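Acyl-coenzyme A oxidase acox-1.1 (Caenorhabditis elegans, PDB 5K3I) catalyses the first step of peroxisomal beta-oxidation, using FAD and molecular oxygen to desaturate acyl-CoA chains to (2E)-enoyl-CoA with release of hydrogen peroxide. Local coordinates at residues P14-E19 and Y316-R321. The protein carries 1 engineered substitution. Sequence-based numbering, arbitrary orientation.
With FAD (flavin-adenine dinucleotide), chain M.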
loop_
_atom_site.group_PDB
_atom_site.type_symbol
_atom_site.label_atom_id
_atom_site.label_comp_id
_atom_site.label_asym_id
_atom_site.label_seq_id
_atom_site.Cartn_x
_atom_site.Cartn_y
_atom_site.Cartn_z
ATOM N N PRO A 14 17.658 26.677 -4.574
ATOM C CA PRO A 14 17.990 26.751 -6.007
ATOM C C PRO A 14 17.973 25.400 -6.697
ATOM O O PRO A 14 17.732 25.338 -7.910
ATOM C CB PRO A 14 19.397 27.362 -6.014
ATOM C CG PRO A 14 19.938 27.109 -4.652
ATOM C CD PRO A 14 18.770 27.116 -3.717
ATOM N N ASP A 15 18.216 24.311 -5.964
ATOM C CA ASP A 15 18.129 23.000 -6.587
ATOM C C ASP A 15 16.737 22.769 -7.144
ATOM O O ASP A 15 16.583 22.111 -8.178
ATOM C CB ASP A 15 18.519 21.909 -5.593
ATOM C CG ASP A 15 20.026 21.748 -5.473
ATOM O OD1 ASP A 15 20.743 22.211 -6.386
ATOM O OD2 ASP A 15 20.500 21.177 -4.464
ATOM N N LEU A 16 15.718 23.314 -6.478
ATOM C CA LEU A 16 14.344 23.168 -6.944
ATOM C C LEU A 16 13.992 24.206 -8.001
ATOM O O LEU A 16 13.362 23.875 -9.011
ATOM C CB LEU A 16 13.382 23.265 -5.762
ATOM C CG LEU A 16 11.888 23.049 -6.025
ATOM C CD1 LEU A 16 11.664 21.790 -6.831
ATOM C CD2 LEU A 16 11.129 22.980 -4.705
ATOM N N THR A 17 14.380 25.465 -7.775
ATOM C CA THR A 17 14.173 26.516 -8.770
ATOM C C THR A 17 14.720 26.124 -10.143
ATOM O O THR A 17 14.059 26.330 -11.167
ATOM C CB THR A 17 14.810 27.819 -8.289
ATOM O OG1 THR A 17 14.342 28.111 -6.968
ATOM C CG2 THR A 17 14.444 28.966 -9.224
ATOM N N ALA A 18 15.941 25.578 -10.181
ATOM C CA ALA A 18 16.532 25.088 -11.429
ATOM C C ALA A 18 15.567 24.217 -12.229
ATOM O O ALA A 18 15.548 24.269 -13.466
ATOM C CB ALA A 18 17.811 24.306 -11.130
ATOM N N GLU A 19 14.778 23.390 -11.540
ATOM C CA GLU A 19 13.846 22.494 -12.214
ATOM C C GLU A 19 12.586 23.208 -12.688
ATOM O O GLU A 19 11.922 22.735 -13.621
ATOM C CB GLU A 19 13.471 21.339 -11.280
ATOM C CG GLU A 19 14.661 20.527 -10.781
ATOM C CD GLU A 19 15.414 19.838 -11.915
ATOM O OE1 GLU A 19 14.795 19.552 -12.967
ATOM O OE2 GLU A 19 16.630 19.598 -11.752
ATOM N N TYR A 316 10.840 16.779 -3.617
ATOM C CA TYR A 316 11.925 16.202 -2.819
ATOM C C TYR A 316 13.029 15.606 -3.681
ATOM O O TYR A 316 14.200 15.607 -3.275
ATOM C CB TYR A 316 11.384 15.150 -1.854
ATOM C CG TYR A 316 12.453 14.495 -1.005
ATOM C CD1 TYR A 316 12.979 15.132 0.114
ATOM C CD2 TYR A 316 12.931 13.235 -1.319
ATOM C CE1 TYR A 316 13.966 14.525 0.888
ATOM C CE2 TYR A 316 13.908 12.629 -0.551
ATOM C CZ TYR A 316 14.421 13.279 0.551
ATOM O OH TYR A 316 15.395 12.687 1.321
ATOM N N SER A 317 12.683 15.072 -4.854
ATOM C CA SER A 317 13.708 14.470 -5.698
ATOM C C SER A 317 14.644 15.525 -6.266
ATOM O O SER A 317 15.801 15.226 -6.587
ATOM C CB SER A 317 13.066 13.644 -6.812
ATOM O OG SER A 317 12.358 12.530 -6.286
ATOM N N ALA A 318 14.171 16.762 -6.388
ATOM C CA ALA A 318 15.031 17.823 -6.894
ATOM C C ALA A 318 15.994 18.325 -5.825
ATOM O O ALA A 318 17.121 18.714 -6.147
ATOM C CB ALA A 318 14.196 18.976 -7.453
ATOM N N VAL A 319 15.578 18.322 -4.561
ATOM C CA VAL A 319 16.455 18.780 -3.489
ATOM C C VAL A 319 17.310 17.642 -2.912
ATOM O O VAL A 319 18.438 17.888 -2.473
ATOM C CB VAL A 319 15.646 19.497 -2.389
ATOM C CG1 VAL A 319 14.178 19.563 -2.745
ATOM C CG2 VAL A 319 15.848 18.862 -1.017
ATOM N N ARG A 320 16.816 16.395 -2.901
ATOM C CA ARG A 320 17.608 15.274 -2.386
ATOM C C ARG A 320 18.742 14.924 -3.350
ATOM O O ARG A 320 18.502 14.481 -4.477
ATOM C CB ARG A 320 16.713 14.054 -2.153
ATOM C CG ARG A 320 17.412 12.801 -1.584
ATOM C CD ARG A 320 18.272 13.029 -0.332
ATOM N NE ARG A 320 18.586 11.759 0.330
ATOM C CZ ARG A 320 18.836 11.619 1.630
ATOM N NH1 ARG A 320 18.861 12.679 2.420
ATOM N NH2 ARG A 320 19.105 10.422 2.137
ATOM N N ARG A 321 19.976 15.121 -2.907
ATOM C CA ARG A 321 21.157 14.655 -3.615
ATOM C C ARG A 321 21.653 13.377 -2.957
ATOM O O ARG A 321 21.602 13.250 -1.729
ATOM C CB ARG A 321 22.248 15.725 -3.597
ATOM C CG ARG A 321 22.001 16.824 -4.585
ATOM C CD ARG A 321 22.927 18.001 -4.402
ATOM N NE ARG A 321 22.550 19.066 -5.322
ATOM C CZ ARG A 321 22.909 19.120 -6.600
ATOM N NH1 ARG A 321 23.667 18.168 -7.117
ATOM N NH2 ARG A 321 22.503 20.124 -7.360
HETATM P PA FAD M . 17.545 7.669 -0.790
HETATM O O1A FAD M . 18.892 7.527 -1.431
HETATM O O2A FAD M . 17.489 9.069 -0.223
HETATM O O5B FAD M . 16.344 7.404 -1.895
HETATM C C5B FAD M . 15.604 8.456 -2.464
HETATM C C4B FAD M . 15.433 8.000 -3.941
HETATM O O4B FAD M . 16.584 8.100 -4.559
HETATM C C3B FAD M . 15.106 6.489 -3.952
HETATM O O3B FAD M . 14.114 6.254 -4.848
HETATM C C2B FAD M . 16.378 5.764 -4.433
HETATM O O2B FAD M . 16.053 4.507 -5.201
HETATM C C1B FAD M . 16.917 6.648 -5.215
HETATM N N9A FAD M . 18.332 6.445 -5.301
HETATM C C8A FAD M . 19.237 6.674 -4.327
HETATM N N7A FAD M . 20.432 6.334 -4.785
HETATM C C5A FAD M . 20.282 5.883 -6.064
HETATM C C6A FAD M . 21.183 5.409 -6.998
HETATM N N6A FAD M . 22.601 5.179 -7.076
HETATM N N1A FAD M . 20.762 5.027 -8.199
HETATM C C2A FAD M . 19.437 5.107 -8.489
HETATM N N3A FAD M . 18.545 5.569 -7.587
HETATM C C4A FAD M . 18.973 5.956 -6.374
HETATM N N1 FAD M . 19.360 3.413 9.420
HETATM C C2 FAD M . 20.257 2.836 10.454
HETATM O O2 FAD M . 21.422 3.132 10.429
HETATM N N3 FAD M . 19.723 1.950 11.522
HETATM C C4 FAD M . 18.313 1.653 11.489
HETATM O O4 FAD M . 17.799 0.970 12.271
HETATM C C4X FAD M . 17.432 2.228 10.436
HETATM N N5 FAD M . 16.052 1.870 10.509
HETATM C C5X FAD M . 15.129 2.399 9.504
HETATM C C6 FAD M . 13.789 2.020 9.613
HETATM C C7 FAD M . 12.871 2.496 8.684
HETATM C C7M FAD M . 11.523 1.882 9.112
HETATM C C8 FAD M . 13.282 3.346 7.648
HETATM C C8M FAD M . 12.289 3.873 6.629
HETATM C C9 FAD M . 14.630 3.725 7.547
HETATM C C9A FAD M . 15.564 3.244 8.486
HETATM N N10 FAD M . 17.018 3.635 8.405
HETATM C C10 FAD M . 17.931 3.094 9.408
HETATM C "C1'" FAD M . 17.464 4.511 7.326
HETATM C "C2'" FAD M . 17.630 3.603 6.092
HETATM O "O2'" FAD M . 18.780 2.829 6.249
HETATM C "C3'" FAD M . 17.662 4.410 4.797
HETATM O "O3'" FAD M . 16.490 5.157 4.762
HETATM C "C4'" FAD M . 17.679 3.374 3.678
HETATM O "O4'" FAD M . 18.895 2.705 3.713
HETATM C "C5'" FAD M . 17.533 4.065 2.319
HETATM O "O5'" FAD M . 18.578 5.018 2.207
HETATM P P FAD M . 18.088 6.573 1.858
HETATM O O1P FAD M . 17.094 7.027 2.890
HETATM O O2P FAD M . 19.206 7.579 1.852
HETATM O O3P FAD M . 17.322 6.534 0.399
#
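The guanidinium of Arg321 presents its edge, not a face, to the carboxylate of Asp15, and the two planes stand 52° apart. Both bonds run within the guanidinium plane but reach the oxygens from above the carboxylate plane. NH2 of Arg321 gives a nearly straight bond to OD1 of Asp15 (2.9 Å), and NE of Arg321 binds OD2 of Asp15 at 3.1 Å. This side-on grip holds the two groups against rotation, a task suited to arginine because the N-H bonds of NE and NH2 along one edge run nearly parallel, spaced to meet two carboxylate oxygens. Tyr316 OH lies over one face of the Arg320 guanidinium, offset toward its rim, with FAD O2P in plane at the edge; CB of Arg320 in turn lies over one face of the Tyr316 ring. Extended from CG to NE, the Arg321 chain spans the gap, while its NH1 is held by the carbonyl of Glu331. CB of Asp15 rests 3.5 Å from the Ala318 O, and its short chain, with CG beside the backbone N (chi1 -81°), carries the carboxylate to Arg321.

These contacts join the short helix 14-21 to the C-terminal end of helix 292-319, in the C-alpha1 domain of the acyl-CoA oxidase family. Next to the salt bridge the helices meet at Ala318. Its CB lies 3.8 Å from CD1 of Leu16 and 3.7 Å from CG of Glu19; the small side chain lets the backbones approach. The Glu19 carboxylate turns to Arg608 and Lys333.

The CB of Arg320 is directed away from helix 14-21, and its guanidinium meets the FAD pyrophosphate: NH2 bonds FAD O2P (2.9 Å) and NE bonds FAD O2A. NH1 of Arg320 reaches the Met154 carbonyl of the second subunit, at an FAD site shared between the two subunits.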